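Local coordinates for protein MgGH51 (Meripilus giganteus, PDB 6ZPV) that probably hydrolyses terminal alpha-L-arabinofuranosyl residues from arabinose-bearing plant polysaccharides, as a fungal family GH51 arabinofuranosidase, at residues Glu460-Thr465 and Thr534-Ile539; Val1-Asn6 and Leu524-Pro529. All blocks are in the same frame, centred on the assembly; numbering follows the deposited sequence.

Contact 1 of 2, residues Glu460-Thr465 and Thr534-Ile539; sequences EAAFMT and TLHWSI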
ATOM      1  N   GLU A 460      20.235  -3.464  -0.969  1.00 11.28           N
ATOM      2  CA  GLU A 460      19.032  -4.271  -1.189  1.00 11.66           C
ATOM      3  C   GLU A 460      19.162  -5.090  -2.479  1.00 10.69           C
ATOM      4  O   GLU A 460      18.854  -6.297  -2.480  1.00 11.38           O
ATOM      5  CB  GLU A 460      17.803  -3.397  -1.264  1.00 11.03           C
ATOM      6  CG  GLU A 460      17.449  -2.769   0.084  1.00 11.22           C
ATOM      7  CD  GLU A 460      16.698  -1.444  -0.015  1.00 11.70           C
ATOM      8  OE1 GLU A 460      16.278  -1.064  -1.132  1.00 11.01           O
ATOM      9  OE2 GLU A 460      16.490  -0.831   1.060  1.00 11.80           O
ATOM     10  N   ALA A 461      19.636  -4.502  -3.561  1.00 11.04           N
ATOM     11  CA  ALA A 461      19.764  -5.190  -4.830  1.00 11.09           C
ATOM     12  C   ALA A 461      20.733  -6.349  -4.686  1.00 11.07           C
ATOM     13  O   ALA A 461      20.460  -7.460  -5.222  1.00 11.13           O
ATOM     14  CB  ALA A 461      20.194  -4.251  -5.921  1.00 11.60           C
ATOM     15  N   ALA A 462      21.821  -6.216  -3.954  1.00 11.20           N
ATOM     16  CA  ALA A 462      22.728  -7.343  -3.731  1.00 10.92           C
ATOM     17  C   ALA A 462      21.986  -8.466  -2.995  1.00 10.76           C
ATOM     18  O   ALA A 462      22.092  -9.636  -3.381  1.00 11.14           O
ATOM     19  CB  ALA A 462      23.946  -6.853  -2.941  1.00 11.96           C
ATOM     20  N   PHE A 463      21.258  -8.117  -1.950  1.00 11.00           N
ATOM     21  CA  PHE A 463      20.478  -9.151  -1.229  1.00 11.16           C
ATOM     22  C   PHE A 463      19.452  -9.793  -2.189  1.00 10.54           C
ATOM     23  O   PHE A 463      19.252 -11.036  -2.118  1.00 11.12           O
ATOM     24  CB  PHE A 463      19.760  -8.454  -0.074  1.00 11.79           C
ATOM     25  CG  PHE A 463      19.035  -9.376   0.866  1.00 11.84           C
ATOM     26  CD1 PHE A 463      19.713 -10.084   1.841  1.00 12.09           C
ATOM     27  CD2 PHE A 463      17.638  -9.453   0.875  1.00 12.13           C
ATOM     28  CE1 PHE A 463      19.039 -10.901   2.736  1.00 13.20           C
ATOM     29  CE2 PHE A 463      16.969 -10.256   1.761  1.00 12.72           C
ATOM     30  CZ  PHE A 463      17.674 -10.936   2.734  1.00 12.94           C
ATOM     31  N   MET A 464      18.831  -9.033  -3.077  1.00 10.59           N
ATOM     32  CA  MET A 464      17.827  -9.566  -4.016  1.00 10.78           C
ATOM     33  C   MET A 464      18.465 -10.532  -5.013  1.00 10.72           C
ATOM     34  O   MET A 464      17.755 -11.467  -5.451  1.00 11.28           O
ATOM     35  CB  MET A 464      17.135  -8.402  -4.708  1.00 11.34           C
ATOM     36  CG  MET A 464      16.268  -7.535  -3.732  1.00 11.95           C
ATOM     37  SD  MET A 464      15.998  -5.870  -4.291  0.83 11.06           S
ATOM     38  CE  MET A 464      14.872  -6.314  -5.551  1.00 12.34           C
ATOM     39  N   THR A 465      19.722 -10.359  -5.400  1.00 10.61           N
ATOM     40  CA  THR A 465      20.363 -11.339  -6.269  1.00 10.92           C
ATOM     41  C   THR A 465      20.374 -12.717  -5.567  1.00 10.50           C
ATOM     42  O   THR A 465      20.213 -13.749  -6.233  1.00 11.87           O
ATOM     43  CB  THR A 465      21.782 -10.963  -6.716  1.00 11.13           C
ATOM     44  OG1 THR A 465      22.693 -10.956  -5.606  1.00 11.56           O
ATOM     45  CG2 THR A 465      21.810  -9.674  -7.490  1.00 11.53           C
ATOM     46  N   THR A 534      31.022  -7.032  -1.955  1.00 14.74           N
ATOM     47  CA  THR A 534      30.148  -5.926  -2.402  1.00 13.79           C
ATOM     48  C   THR A 534      29.524  -6.172  -3.766  1.00 13.59           C
ATOM     49  O   THR A 534      28.599  -5.419  -4.117  1.00 14.44           O
ATOM     50  CB  THR A 534      30.914  -4.620  -2.391  1.00 15.70           C
ATOM     51  OG1 THR A 534      32.110  -4.793  -3.149  1.00 18.19           O
ATOM     52  CG2 THR A 534      31.282  -4.172  -1.009  1.00 19.58           C
ATOM     53  N   LEU A 535      30.043  -7.098  -4.577  1.00 13.30           N
ATOM     54  CA  LEU A 535      29.628  -7.225  -5.975  1.00 12.51           C
ATOM     55  C   LEU A 535      28.853  -8.515  -6.152  1.00 12.09           C
ATOM     56  O   LEU A 535      29.348  -9.619  -5.843  1.00 13.04           O
ATOM     57  CB  LEU A 535      30.848  -7.252  -6.900  1.00 12.89           C
ATOM     58  CG  LEU A 535      30.535  -7.256  -8.402  1.00 13.02           C
ATOM     59  CD1 LEU A 535      29.860  -5.973  -8.842  1.00 14.15           C
ATOM     60  CD2 LEU A 535      31.808  -7.482  -9.192  1.00 14.18           C
ATOM     61  N   HIS A 536      27.601  -8.414  -6.617  1.00 11.66           N
ATOM     62  CA  HIS A 536      26.692  -9.574  -6.733  1.00 11.42           C
ATOM     63  C   HIS A 536      25.964  -9.519  -8.048  1.00 11.16           C
ATOM     64  O   HIS A 536      25.799  -8.464  -8.654  1.00 12.27           O
ATOM     65  CB  HIS A 536      25.689  -9.556  -5.556  1.00 11.60           C
ATOM     66  CG  HIS A 536      26.328  -9.807  -4.236  1.00 11.58           C
ATOM     67  ND1 HIS A 536      26.430 -11.073  -3.745  1.00 12.49           N
ATOM     68  CD2 HIS A 536      26.997  -8.943  -3.419  1.00 12.41           C
ATOM     69  CE1 HIS A 536      27.158 -10.953  -2.612  1.00 12.00           C
ATOM     70  NE2 HIS A 536      27.522  -9.703  -2.402  1.00 12.97           N
ATOM     71  N   TRP A 537      25.491 -10.675  -8.501  1.00 11.69           N
ATOM     72  CA  TRP A 537      24.739 -10.744  -9.759  1.00 11.19           C
ATOM     73  C   TRP A 537      23.815 -11.950  -9.714  1.00 10.84           C
ATOM     74  O   TRP A 537      24.006 -12.881  -8.912  1.00 12.08           O
ATOM     75  CB  TRP A 537      25.719 -10.848 -10.962  1.00 11.22           C
ATOM     76  CG  TRP A 537      26.694 -11.959 -10.837  1.00 11.49           C
ATOM     77  CD1 TRP A 537      26.507 -13.277 -11.189  1.00 12.86           C
ATOM     78  CD2 TRP A 537      28.023 -11.882 -10.253  1.00 11.57           C
ATOM     79  NE1 TRP A 537      27.610 -14.012 -10.840  1.00 12.35           N
ATOM     80  CE2 TRP A 537      28.551 -13.171 -10.274  1.00 11.78           C
ATOM     81  CE3 TRP A 537      28.755 -10.846  -9.703  1.00 12.78           C
ATOM     82  CZ2 TRP A 537      29.822 -13.463  -9.754  1.00 12.73           C
ATOM     83  CZ3 TRP A 537      30.005 -11.125  -9.234  1.00 13.08           C
ATOM     84  CH2 TRP A 537      30.536 -12.420  -9.257  1.00 12.37           C
ATOM     85  N   SER A 538      22.846 -11.952 -10.624  1.00 11.42           N
ATOM     86  CA  SER A 538      21.902 -13.072 -10.823  1.00 11.38           C
ATOM     87  C   SER A 538      21.418 -13.022 -12.268  1.00 10.93           C
ATOM     88  O   SER A 538      21.110 -11.926 -12.777  1.00 12.12           O
ATOM     89  CB  SER A 538      20.741 -12.982  -9.840  1.00 12.00           C
ATOM     90  OG  SER A 538      19.794 -14.016 -10.075  1.00 13.79           O
ATOM     91  N   ILE A 539      21.341 -14.187 -12.913  1.00 11.39           N
ATOM     92  CA  ILE A 539      21.026 -14.292 -14.346  1.00 11.29           C
ATOM     93  C   ILE A 539      19.799 -15.184 -14.476  1.00 11.44           C
ATOM     94  O   ILE A 539      19.776 -16.329 -13.992  1.00 11.93           O
ATOM     95  CB  ILE A 539      22.211 -14.809 -15.160  1.00 12.33           C
ATOM     96  CG1 ILE A 539      23.444 -13.936 -14.891  1.00 14.02           C
ATOM     97  CG2 ILE A 539      21.837 -14.857 -16.603  1.00 13.14           C
ATOM     98  CD1 ILE A 539      24.724 -14.376 -15.520  1.00 15.32           C
TER
HETATM   99  O   HOH W   1      24.327 -12.899  -4.331  1.00 13.22           O
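T465 OG1 is gripped twice while it presses on H536: it donates to A462 O at 2.7 Å and accepts from a water that bridges to H536 ND1, that water lying 2.8 Å from OG1. The first bond turns the hydroxyl back on its own helix, its direction set by chi1 of 67°, which tucks OG1 between backbone N and carbonyl carbon. From there OG1 meets H536 CB at 3.3 Å, the two side chains crossing nearly at right angles. A462 CB comes obliquely against the imidazole, 3.7 Å from CD2, while T465 CG2 lies along the backbone of W537. Further on, S538 CB sits 3.9 Å from T465 CB. Helix 454-469 of the catalytic (beta/alpha)8 barrel packs on strand 535-541 of the C-terminal beta-sandwich, the two short segments running 45° apart with axes 7.2 Å from each other. The imidazole is held at both nitrogens, NE2 bonding G533 O, and the hydroxyl of S538 turns to E468. The helix offers small residues, A462 and T465, to the histidine and serine of the strand, and one water joins the threonine hydroxyl to the imidazole; the direct contacts are van der Waals ones, so the polar link runs through solvent.

Contact 2 of 2, residues Val1-Asn6 and Leu524-Pro529; sequences VTVTVN and LPSTLP. With ACT (acetate ion), chain S.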
ATOM      1  N   VAL A   1      36.413  -9.525 -12.599  1.00 15.30           N
ATOM      2  CA  VAL A   1      36.082 -10.902 -12.262  1.00 14.06           C
ATOM      3  C   VAL A   1      35.459 -11.546 -13.490  1.00 13.81           C
ATOM      4  O   VAL A   1      34.644 -10.888 -14.141  1.00 15.73           O
ATOM      5  CB  VAL A   1      35.170 -11.019 -11.005  1.00 15.64           C
ATOM      6  CG1 VAL A   1      33.837 -10.328 -11.155  1.00 18.92           C
ATOM      7  CG2 VAL A   1      34.872 -12.469 -10.649  1.00 20.10           C
ATOM      8  N   THR A   2      35.780 -12.806 -13.754  1.00 13.69           N
ATOM      9  CA  THR A   2      35.111 -13.569 -14.828  1.00 14.09           C
ATOM     10  C   THR A   2      33.839 -14.237 -14.320  1.00 13.67           C
ATOM     11  O   THR A   2      33.909 -14.908 -13.278  1.00 16.83           O
ATOM     12  CB  THR A   2      36.055 -14.612 -15.389  1.00 15.74           C
ATOM     13  OG1 THR A   2      37.159 -13.948 -15.990  1.00 19.18           O
ATOM     14  CG2 THR A   2      35.350 -15.499 -16.401  1.00 19.84           C
ATOM     15  N   VAL A   3      32.744 -14.012 -14.980  1.00 13.45           N
ATOM     16  CA  VAL A   3      31.464 -14.658 -14.644  1.00 13.27           C
ATOM     17  C   VAL A   3      31.083 -15.586 -15.767  1.00 13.05           C
ATOM     18  O   VAL A   3      30.732 -15.123 -16.876  1.00 13.27           O
ATOM     19  CB  VAL A   3      30.362 -13.624 -14.398  1.00 13.50           C
ATOM     20  CG1 VAL A   3      29.080 -14.315 -14.045  1.00 13.97           C
ATOM     21  CG2 VAL A   3      30.744 -12.666 -13.294  1.00 14.89           C
ATOM     22  N   THR A   4      31.190 -16.889 -15.519  1.00 14.05           N
ATOM     23  CA  THR A   4      30.829 -17.903 -16.503  1.00 14.55           C
ATOM     24  C   THR A   4      29.369 -18.257 -16.294  1.00 13.96           C
ATOM     25  O   THR A   4      28.988 -18.620 -15.156  1.00 14.41           O
ATOM     26  CB  THR A   4      31.754 -19.107 -16.364  1.00 16.32           C
ATOM     27  OG1 THR A   4      33.094 -18.687 -16.654  1.00 18.16           O
ATOM     28  CG2 THR A   4      31.372 -20.223 -17.325  1.00 18.80           C
ATOM     29  N   VAL A   5      28.578 -18.267 -17.356  1.00 14.41           N
ATOM     30  CA  VAL A   5      27.126 -18.513 -17.303  1.00 13.87           C
ATOM     31  C   VAL A   5      26.851 -19.919 -17.783  1.00 15.20           C
ATOM     32  O   VAL A   5      27.253 -20.271 -18.910  1.00 15.79           O
ATOM     33  CB  VAL A   5      26.371 -17.474 -18.133  1.00 15.01           C
ATOM     34  CG1 VAL A   5      24.896 -17.702 -17.955  1.00 16.01           C
ATOM     35  CG2 VAL A   5      26.801 -16.061 -17.711  1.00 16.61           C
ATOM     36  N   ASN A   6      26.198 -20.732 -16.981  1.00 14.30           N
ATOM     37  CA  ASN A   6      25.808 -22.084 -17.408  1.00 14.87           C
ATOM     38  C   ASN A   6      24.648 -21.985 -18.382  1.00 16.29           C
ATOM     39  O   ASN A   6      23.647 -21.276 -18.112  1.00 17.44           O
ATOM     40  CB  ASN A   6      25.430 -22.890 -16.165  1.00 16.27           C
ATOM     41  CG  ASN A   6      25.424 -24.389 -16.338  1.00 18.48           C
ATOM     42  OD1 ASN A   6      24.919 -24.918 -17.330  1.00 17.92           O
ATOM     43  ND2 ASN A   6      25.952 -25.032 -15.301  1.00 28.81           N
ATOM     44  N   LEU A 524      19.580 -19.259 -14.454  1.00 11.89           N
ATOM     45  CA  LEU A 524      20.830 -19.749 -15.086  1.00 12.00           C
ATOM     46  C   LEU A 524      21.968 -19.630 -14.067  1.00 12.14           C
ATOM     47  O   LEU A 524      22.398 -18.530 -13.728  1.00 12.90           O
ATOM     48  CB  LEU A 524      21.162 -18.927 -16.337  1.00 12.81           C
ATOM     49  CG  LEU A 524      20.210 -19.047 -17.481  1.00 13.42           C
ATOM     50  CD1 LEU A 524      20.643 -18.165 -18.611  1.00 15.29           C
ATOM     51  CD2 LEU A 524      20.128 -20.495 -18.027  1.00 20.79           C
ATOM     52  N   PRO A 525      22.478 -20.775 -13.553  1.00 12.23           N
ATOM     53  CA  PRO A 525      23.591 -20.682 -12.615  1.00 13.14           C
ATOM     54  C   PRO A 525      24.795 -19.974 -13.262  1.00 12.67           C
ATOM     55  O   PRO A 525      25.005 -20.062 -14.495  1.00 13.58           O
ATOM     56  CB  PRO A 525      23.948 -22.141 -12.258  1.00 16.46           C
ATOM     57  CG  PRO A 525      22.762 -22.940 -12.706  1.00 18.98           C
ATOM     58  CD  PRO A 525      22.054 -22.165 -13.807  1.00 13.41           C
ATOM     59  N   SER A 526      25.577 -19.340 -12.417  1.00 12.43           N
ATOM     60  CA  SER A 526      26.785 -18.624 -12.851  1.00 12.48           C
ATOM     61  C   SER A 526      27.817 -18.752 -11.758  1.00 12.57           C
ATOM     62  O   SER A 526      27.516 -19.137 -10.605  1.00 13.48           O
ATOM     63  CB  SER A 526      26.477 -17.183 -13.205  1.00 12.59           C
ATOM     64  OG  SER A 526      25.995 -16.461 -12.067  1.00 13.58           O
ATOM     65  N   THR A 527      29.056 -18.357 -12.071  1.00 12.86           N
ATOM     66  CA  THR A 527      30.062 -18.152 -11.037  1.00 12.55           C
ATOM     67  C   THR A 527      29.444 -17.490  -9.820  1.00 12.51           C
ATOM     68  O   THR A 527      28.761 -16.471  -9.977  1.00 13.20           O
ATOM     69  CB  THR A 527      31.174 -17.271 -11.602  1.00 13.46           C
ATOM     70  OG1 THR A 527      31.653 -17.808 -12.849  1.00 13.85           O
ATOM     71  CG2 THR A 527      32.322 -17.054 -10.643  1.00 15.59           C
ATOM     72  N   LEU A 528      29.710 -17.995  -8.630  1.00 13.11           N
ATOM     73  CA  LEU A 528      29.142 -17.387  -7.433  1.00 13.13           C
ATOM     74  C   LEU A 528      29.846 -16.093  -7.080  1.00 13.32           C
ATOM     75  O   LEU A 528      31.084 -16.032  -7.078  1.00 13.83           O
ATOM     76  CB  LEU A 528      29.196 -18.350  -6.247  1.00 13.31           C
ATOM     77  CG  LEU A 528      28.293 -19.562  -6.310  1.00 16.35           C
ATOM     78  CD1 LEU A 528      28.641 -20.569  -5.209  1.00 19.01           C
ATOM     79  CD2 LEU A 528      26.839 -19.214  -6.240  1.00 18.91           C
ATOM     80  N   PRO A 529      29.095 -15.051  -6.677  1.00 12.91           N
ATOM     81  CA  PRO A 529      29.715 -13.915  -6.019  1.00 12.29           C
ATOM     82  C   PRO A 529      30.488 -14.316  -4.771  1.00 12.80           C
ATOM     83  O   PRO A 529      30.221 -15.372  -4.179  1.00 14.26           O
ATOM     84  CB  PRO A 529      28.515 -13.013  -5.618  1.00 12.69           C
ATOM     85  CG  PRO A 529      27.444 -13.402  -6.640  1.00 12.80           C
ATOM     86  CD  PRO A 529      27.635 -14.893  -6.803  1.00 12.68           C
TER
HETATM   87  C   ACT S 729      33.795 -20.259 -11.438  1.00 42.73           C
HETATM   88  O   ACT S 729      33.448 -20.778 -10.226  1.00 46.75           O
HETATM   89  OXT ACT S 729      33.041 -20.188 -12.492  1.00 30.01           O
HETATM   90  CH3 ACT S 729      35.192 -19.559 -11.594  1.00 61.34           C
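V5 and S526 form a single beta bridge with CA atoms 4.5 Å apart, the two segments running roughly antiparallel, so that the N-terminal edge strand 2-4 meets the loop between strands 522-523 and 535-541 of the C-terminal beta-sandwich. N6 N donates to P525 O at 2.8 Å, and T527 N to T4 O at 3.1 Å. S526 CA also approaches T4 O, at 3.2 Å, in a CA-H...O contact. Where a backbone acceptor might be expected next, a side chain serves: T4 N gives a bond of 164° at the hydrogen to T527 OG1. With chi1 near -52°, that oxygen stands beside its own backbone N, and the side chain can join the main-chain ladder. A valine in place of T527 would probably leave T4 N without its acceptor and the neighbouring acetate without its donor. On the inner side V3 CG1 lies 4.0 Å from S526 CB, and V3 rests on W537 and V5 on I539 of the sandwich. L524 brings CD2 to N6 O, while N6 CB lies 3.3 Å from P525 O. T527 OG1 in turn donates a hydrogen bond to OXT, 2.8 Å away, of an acetate that probably came from the crystallisation liquor.

How the contacts relate
From the N terminus, the chain sets down residues 1-6 and meets them again at 524-529, then once more along strand 560-565, so contact 2 closes a loop of over five hundred residues. Helix 454-469 comes before that return and strand 535-541 soon after it, so contact 1 closes a far shorter loop and the two cross. The centres of contacts 1 and 2 lie about 12 Å apart. W537 joins them, its NE1 probably hydrogen-bonded to T527 O, and so does the probable backbone bond between L524 N and I539 O. P529 packs against H536. Contact 1 thereby ties a barrel helix to the C-terminal sandwich, and contact 2 ties the chain start to that sandwich.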